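PDB 6C2C: dihydrocoumarin hydrolase, AncDHCH1 from Pseudomonas sp., which probably hydrolyses the lactone dihydrocoumarin at a two-zinc centre, as a metallo-beta-lactamase-superfamily relative of the organophosphate-degrading methyl-parathion hydrolase. Local coordinates for residues L73-S78 / A105-E110. Sequence-based numbering, arbitrary orientation.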
loop_
_atom_site.group_PDB
_atom_site.type_symbol
_atom_site.label_atom_id
_atom_site.label_comp_id
_atom_site.label_asym_id
_atom_site.label_seq_id
_atom_site.Cartn_x
_atom_site.Cartn_y
_atom_site.Cartn_z
ATOM N N LEU A 73 6.978 -1.998 -7.023
ATOM C CA LEU A 73 7.348 -1.922 -8.438
ATOM C C LEU A 73 7.661 -3.336 -8.886
ATOM O O LEU A 73 8.337 -4.091 -8.163
ATOM C CB LEU A 73 8.593 -1.040 -8.582
ATOM C CG LEU A 73 9.027 -0.664 -9.950
ATOM C CD1 LEU A 73 8.060 0.338 -10.584
ATOM C CD2 LEU A 73 10.421 -0.033 -9.840
ATOM N N VAL A 74 7.213 -3.708 -10.098
ATOM C CA VAL A 74 7.492 -5.042 -10.640
ATOM C C VAL A 74 8.023 -4.901 -12.067
ATOM O O VAL A 74 7.339 -4.354 -12.956
ATOM C CB VAL A 74 6.243 -5.948 -10.646
ATOM C CG1 VAL A 74 6.650 -7.350 -11.087
ATOM C CG2 VAL A 74 5.578 -6.015 -9.251
ATOM N N ASN A 75 9.225 -5.395 -12.295
ATOM C CA ASN A 75 9.827 -5.369 -13.626
ATOM C C ASN A 75 9.736 -6.805 -14.127
ATOM O O ASN A 75 10.473 -7.684 -13.632
ATOM C CB ASN A 75 11.253 -4.850 -13.550
ATOM C CG ASN A 75 11.875 -4.684 -14.940
ATOM O OD1 ASN A 75 11.572 -5.478 -15.844
ATOM N ND2 ASN A 75 12.827 -3.758 -15.070
ATOM N N THR A 76 8.817 -7.044 -15.078
ATOM C CA THR A 76 8.523 -8.376 -15.602
ATOM C C THR A 76 9.396 -8.686 -16.784
ATOM O O THR A 76 9.286 -9.799 -17.312
ATOM C CB THR A 76 7.076 -8.539 -16.050
ATOM O OG1 THR A 76 6.842 -7.763 -17.239
ATOM C CG2 THR A 76 6.117 -8.081 -14.962
ATOM N N GLY A 77 10.265 -7.773 -17.149
ATOM C CA GLY A 77 11.013 -7.892 -18.425
ATOM C C GLY A 77 10.326 -7.269 -19.608
ATOM O O GLY A 77 10.934 -6.473 -20.310
ATOM N N SER A 78 9.057 -7.559 -19.816
ATOM C CA SER A 78 8.322 -6.913 -20.899
ATOM C C SER A 78 7.609 -5.651 -20.440
ATOM O O SER A 78 7.269 -4.824 -21.288
ATOM C CB SER A 78 7.319 -7.891 -21.516
ATOM O OG SER A 78 6.412 -8.365 -20.579
ATOM N N ALA A 105 15.999 3.772 -6.302
ATOM C CA ALA A 105 15.908 2.388 -6.740
ATOM C C ALA A 105 16.319 2.204 -8.189
ATOM O O ALA A 105 16.339 1.067 -8.690
ATOM C CB ALA A 105 14.463 1.896 -6.532
ATOM N N GLY A 106 16.647 3.293 -8.869
ATOM C CA GLY A 106 17.256 3.130 -10.175
ATOM C C GLY A 106 16.288 3.266 -11.337
ATOM O O GLY A 106 16.679 2.941 -12.473
ATOM N N TYR A 107 15.068 3.771 -11.106
ATOM C CA TYR A 107 14.107 3.956 -12.183
ATOM C C TYR A 107 13.602 5.384 -12.230
ATOM O O TYR A 107 13.627 6.129 -11.237
ATOM C CB TYR A 107 12.904 3.016 -12.018
ATOM C CG TYR A 107 13.251 1.578 -12.187
ATOM C CD1 TYR A 107 13.473 1.048 -13.472
ATOM C CD2 TYR A 107 13.467 0.742 -11.090
ATOM C CE1 TYR A 107 13.804 -0.298 -13.656
ATOM C CE2 TYR A 107 13.777 -0.620 -11.270
ATOM C CZ TYR A 107 13.950 -1.129 -12.560
ATOM O OH TYR A 107 14.228 -2.472 -12.766
ATOM N N GLN A 108 13.084 5.764 -13.404
ATOM C CA GLN A 108 12.501 7.067 -13.592
ATOM C C GLN A 108 11.025 6.928 -13.878
ATOM O O GLN A 108 10.607 5.921 -14.456
ATOM C CB GLN A 108 13.146 7.819 -14.765
ATOM C CG GLN A 108 14.614 8.229 -14.484
ATOM C CD GLN A 108 15.551 7.051 -14.624
ATOM O OE1 GLN A 108 16.158 6.557 -13.629
ATOM N NE2 GLN A 108 15.673 6.564 -15.855
ATOM N N PRO A 109 10.224 7.936 -13.496
ATOM C CA PRO A 109 8.771 7.812 -13.722
ATOM C C PRO A 109 8.379 7.545 -15.165
ATOM O O PRO A 109 7.364 6.858 -15.405
ATOM C CB PRO A 109 8.209 9.147 -13.204
ATOM C CG PRO A 109 9.244 9.656 -12.263
ATOM C CD PRO A 109 10.570 9.216 -12.850
ATOM N N GLU A 110 9.107 8.080 -16.142
ATOM C CA GLU A 110 8.750 7.877 -17.524
ATOM C C GLU A 110 8.941 6.433 -17.973
ATOM O O GLU A 110 8.363 6.039 -19.001
ATOM C CB GLU A 110 9.563 8.809 -18.439
ATOM C CG GLU A 110 11.079 8.513 -18.530
ATOM C CD GLU A 110 11.830 9.540 -19.481
ATOM O OE1 GLU A 110 13.094 9.699 -19.410
ATOM O OE2 GLU A 110 11.141 10.206 -20.301
#
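Y107, just past the end of helix 98-104 in this metallo-beta-lactamase fold, packs against L73 and N75, among the last three residues of strand 65-75. The helix closes in a Schellman motif at G106, where the chain leaves it with positive phi (98°), and the CB of Y107, the next residue, points toward the strand. Y107 makes all the close contacts from 105-110, although its CA is still 9.7 Å from the CA of L73. L73, its CG anti to the backbone N (chi1 -171°), brings one methyl, CD2, obliquely against the ring, 3.4 Å from CD2 of Y107. L80 of the neighbouring strand and L102 of helix 98-104 also touch both L73 and Y107, making a small apolar cluster. Two residues along the strand, the N75 side chain crosses that of Y107 at about a right angle, the amide and ring planes 57° apart, and its ND2 donates to OH of Y107 at 3.0 Å, the partner lying somewhat outside the amide plane. The other end of that amide works in the turn that follows the strand: OD1 accepts from G77 N at 2.9 Å, in the carbonyl plane, forming an Asx turn as the chain heads for strand 80-83. Y107 OH is also hydrogen-bonded to E28 OE1 on strand 27-39, the strand whose E28 pairs through its backbone with N75. Held at both ends, the amide has its flip state fixed, and the phenol oxygen, bonded to both the N75 amide and the E28 carboxylate, ties the helix-end loop to two adjacent strands.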